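Local coordinates for protein E3 ubiquitin ligase RavN (Legionella pneumophila, PDB 5MIY) that acts as an E3 ubiquitin ligase, a bacterial effector that probably promotes the attachment of ubiquitin to proteins of the infected host cell, at residues D11-E16 with A40-L45. Numbering follows the deposited sequence.
With SO4 (sulfate ion), chain D; EDO (1,2-ethanediol), chain I.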
ATOM      1  N   ASP A  11      -2.445  -9.403   3.473  1.00 40.70           N
ATOM      2  CA  ASP A  11      -2.529  -8.191   4.274  1.00 39.86           C
ATOM      3  C   ASP A  11      -1.429  -8.190   5.324  1.00 43.66           C
ATOM      4  O   ASP A  11      -1.422  -9.073   6.195  1.00 44.68           O
ATOM      5  CB  ASP A  11      -3.899  -8.089   4.947  1.00 40.12           C
ATOM      6  CG  ASP A  11      -4.003  -6.897   5.891  1.00 42.32           C
ATOM      7  OD1 ASP A  11      -3.394  -5.845   5.611  1.00 43.92           O
ATOM      8  OD2 ASP A  11      -4.699  -7.014   6.922  1.00 45.45           O
ATOM      9  N   PRO A  12      -0.492  -7.238   5.295  1.00 44.26           N
ATOM     10  CA  PRO A  12       0.553  -7.232   6.331  1.00 43.69           C
ATOM     11  C   PRO A  12       0.008  -6.950   7.714  1.00 43.23           C
ATOM     12  O   PRO A  12       0.621  -7.371   8.706  1.00 45.18           O
ATOM     13  CB  PRO A  12       1.505  -6.122   5.871  1.00 45.77           C
ATOM     14  CG  PRO A  12       0.630  -5.194   5.074  1.00 43.39           C
ATOM     15  CD  PRO A  12      -0.388  -6.077   4.392  1.00 41.89           C
ATOM     16  N   ILE A  13      -1.120  -6.242   7.810  1.00 39.78           N
ATOM     17  CA  ILE A  13      -1.674  -5.891   9.118  1.00 37.83           C
ATOM     18  C   ILE A  13      -2.051  -7.152   9.885  1.00 42.93           C
ATOM     19  O   ILE A  13      -1.616  -7.360  11.024  1.00 46.81           O
ATOM     20  CB  ILE A  13      -2.877  -4.941   8.955  1.00 36.45           C
ATOM     21  CG1 ILE A  13      -2.507  -3.732   8.076  1.00 37.19           C
ATOM     22  CG2 ILE A  13      -3.381  -4.477  10.308  1.00 36.36           C
ATOM     23  CD1 ILE A  13      -1.514  -2.753   8.722  1.00 37.95           C
ATOM     24  N   MET A  14      -2.849  -8.026   9.265  1.00 43.84           N
ATOM     25  CA  MET A  14      -3.286  -9.254   9.920  1.00 43.89           C
ATOM     26  C   MET A  14      -2.492 -10.483   9.493  1.00 45.82           C
ATOM     27  O   MET A  14      -2.693 -11.558  10.067  1.00 47.41           O
ATOM     28  CB  MET A  14      -4.774  -9.482   9.682  1.00 42.54           C
ATOM     29  CG  MET A  14      -5.639  -8.296  10.049  1.00 47.34           C
ATOM     30  SD  MET A  14      -5.420  -7.829  11.770  1.00 56.23           S
ATOM     31  CE  MET A  14      -6.010  -9.309  12.603  1.00 57.39           C
ATOM     32  N   GLN A  15      -1.566 -10.341   8.540  1.00 48.39           N
ATOM     33  CA  GLN A  15      -0.711 -11.445   8.092  1.00 50.60           C
ATOM     34  C   GLN A  15      -1.553 -12.587   7.523  1.00 51.38           C
ATOM     35  O   GLN A  15      -1.439 -13.746   7.928  1.00 53.35           O
ATOM     36  CB  GLN A  15       0.201 -11.931   9.224  1.00 53.99           C
ATOM     37  CG  GLN A  15       1.231 -10.903   9.637  1.00 55.35           C
ATOM     38  CD  GLN A  15       2.302 -10.710   8.576  1.00 57.67           C
ATOM     39  OE1 GLN A  15       3.005 -11.654   8.210  1.00 60.07           O
ATOM     40  NE2 GLN A  15       2.431  -9.484   8.077  1.00 54.12           N
ATOM     41  N   GLU A  16      -2.412 -12.242   6.570  1.00 53.63           N
ATOM     42  CA  GLU A  16      -3.396 -13.183   6.060  1.00 55.99           C
ATOM     43  C   GLU A  16      -3.841 -12.740   4.672  1.00 54.09           C
ATOM     44  O   GLU A  16      -3.886 -11.544   4.367  1.00 55.69           O
ATOM     45  CB  GLU A  16      -4.605 -13.281   6.995  1.00 61.82           C
ATOM     46  CG  GLU A  16      -5.587 -12.132   6.832  1.00 69.54           C
ATOM     47  CD  GLU A  16      -6.674 -12.123   7.882  1.00 79.85           C
ATOM     48  OE1 GLU A  16      -7.514 -11.195   7.852  1.00 83.97           O
ATOM     49  OE2 GLU A  16      -6.692 -13.039   8.734  1.00 82.20           O
ATOM     50  N   ALA A  40      -1.084  -3.204  -0.684  1.00 41.17           N
ATOM     51  CA  ALA A  40      -2.465  -3.173  -0.226  1.00 40.74           C
ATOM     52  C   ALA A  40      -2.494  -3.498   1.261  1.00 40.76           C
ATOM     53  O   ALA A  40      -1.862  -4.467   1.695  1.00 43.24           O
ATOM     54  CB  ALA A  40      -3.326  -4.164  -1.007  1.00 41.49           C
ATOM     55  N   ILE A  41      -3.212  -2.687   2.039  1.00 36.50           N
ATOM     56  CA  ILE A  41      -3.339  -2.904   3.483  1.00 36.60           C
ATOM     57  C   ILE A  41      -4.798  -2.732   3.887  1.00 38.11           C
ATOM     58  O   ILE A  41      -5.570  -2.030   3.223  1.00 38.70           O
ATOM     59  CB  ILE A  41      -2.420  -1.960   4.301  1.00 36.13           C
ATOM     60  CG1 ILE A  41      -2.839  -0.490   4.158  1.00 37.39           C
ATOM     61  CG2 ILE A  41      -0.962  -2.146   3.887  1.00 35.50           C
ATOM     62  CD1 ILE A  41      -1.896   0.491   4.887  1.00 36.39           C
ATOM     63  N   SER A  42      -5.191  -3.418   4.965  1.00 36.18           N
ATOM     64  CA  SER A  42      -6.584  -3.344   5.388  1.00 40.87           C
ATOM     65  C   SER A  42      -6.873  -2.068   6.167  1.00 41.19           C
ATOM     66  O   SER A  42      -8.015  -1.600   6.177  1.00 44.80           O
ATOM     67  CB  SER A  42      -6.971  -4.581   6.220  1.00 41.68           C
ATOM     68  OG  SER A  42      -6.118  -4.782   7.345  1.00 42.55           O
ATOM     69  N   SER A  43      -5.861  -1.492   6.812  1.00 41.58           N
ATOM     70  CA  SER A  43      -6.018  -0.271   7.593  1.00 43.09           C
ATOM     71  C   SER A  43      -4.643   0.358   7.761  1.00 42.06           C
ATOM     72  O   SER A  43      -3.622  -0.268   7.483  1.00 41.53           O
ATOM     73  CB  SER A  43      -6.631  -0.556   8.967  1.00 44.84           C
ATOM     74  OG  SER A  43      -5.712  -1.292   9.756  1.00 46.72           O
ATOM     75  N   GLY A  44      -4.627   1.603   8.231  1.00 44.74           N
ATOM     76  CA  GLY A  44      -3.406   2.196   8.754  1.00 43.82           C
ATOM     77  C   GLY A  44      -2.814   3.350   7.972  1.00 40.13           C
ATOM     78  O   GLY A  44      -1.789   3.887   8.397  1.00 39.66           O
ATOM     79  N   LEU A  45      -3.405   3.756   6.849  1.00 38.79           N
ATOM     80  CA  LEU A  45      -2.763   4.784   6.029  1.00 42.05           C
ATOM     81  C   LEU A  45      -2.527   6.077   6.813  1.00 42.72           C
ATOM     82  O   LEU A  45      -1.507   6.754   6.615  1.00 42.74           O
ATOM     83  CB  LEU A  45      -3.594   5.060   4.777  1.00 44.37           C
ATOM     84  CG  LEU A  45      -2.903   5.913   3.702  1.00 45.32           C
ATOM     85  CD1 LEU A  45      -1.615   5.243   3.239  1.00 46.68           C
ATOM     86  CD2 LEU A  45      -3.822   6.178   2.519  1.00 48.78           C
TER
HETATM   87  S   SO4 D 201      -6.428   4.641   9.060  1.00 58.06           S
HETATM   88  O1  SO4 D 201      -5.113   4.755   9.675  1.00 55.68           O
HETATM   89  O2  SO4 D 201      -6.862   3.247   9.083  1.00 56.86           O
HETATM   90  O3  SO4 D 201      -6.301   5.101   7.682  1.00 63.83           O
HETATM   91  O4  SO4 D 201      -7.400   5.477   9.763  1.00 61.44           O
HETATM   92  C1  EDO I 206      -1.559  11.066   5.248  0.81 59.81           C
HETATM   93  O1  EDO I 206      -0.848  11.377   6.447  0.81 60.54           O
HETATM   94  C2  EDO I 206      -1.726   9.558   5.200  0.81 54.80           C
HETATM   95  O2  EDO I 206      -0.434   8.947   5.132  0.81 52.60           O
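Asp-11 and Ser-42 form the polar centre of this contact, a compact example of one carboxylate joining a hairpin turn to a distant strand end. Ser-42 OG donates to Asp-11 OD2 at 2.7 Å, while the backbone N of Ser-42 reaches Asp-11 OD1 at 3.1 Å. Both donors stand above the carboxylate plane, the amide 56° out of it. The opposite face is met by the turn itself: Ile-13 N bonds to Asp-11 OD1 at 3.2 Å, and Met-14 N bonds to Asp-11 OD2. Each oxygen thus accepts twice, once from either side, and the four bonds fix the rotation of the buried carboxylate; they would also be expected to stabilise its negative charge. With CG anti to the backbone N (chi1 175°), the group lies beside its own carbonyl carbon, within range of the amides that follow.

The two local bonds define an Asx turn and a longer Asx motif in the turn of the β-hairpin formed by strands 8-11 and 16-19, where Gln-15 and Glu-16 together pair with the single residue Asp-11, a G1 β-bulge. Segment 40-45 spans the last two residues of strand 35-41, an outermost strand of the four-stranded antiparallel sheet, and the loop that follows, so the contact ties the small hairpin to that sheet.

Apolar side chains pack beside this polar centre. The Pro-12 ring crosses the Ile-41 side chain at about a right angle, its CG 3.6 Å from Ile-41 CG2. Ile-13 reaches along the loop, CD1 3.5 Å from Ser-43 O, with its CG1 4.2 Å from Ile-41 CB. Beyond this segment pair, Pro-12 also packs on Pro-52 and Ile-13 on Leu-48.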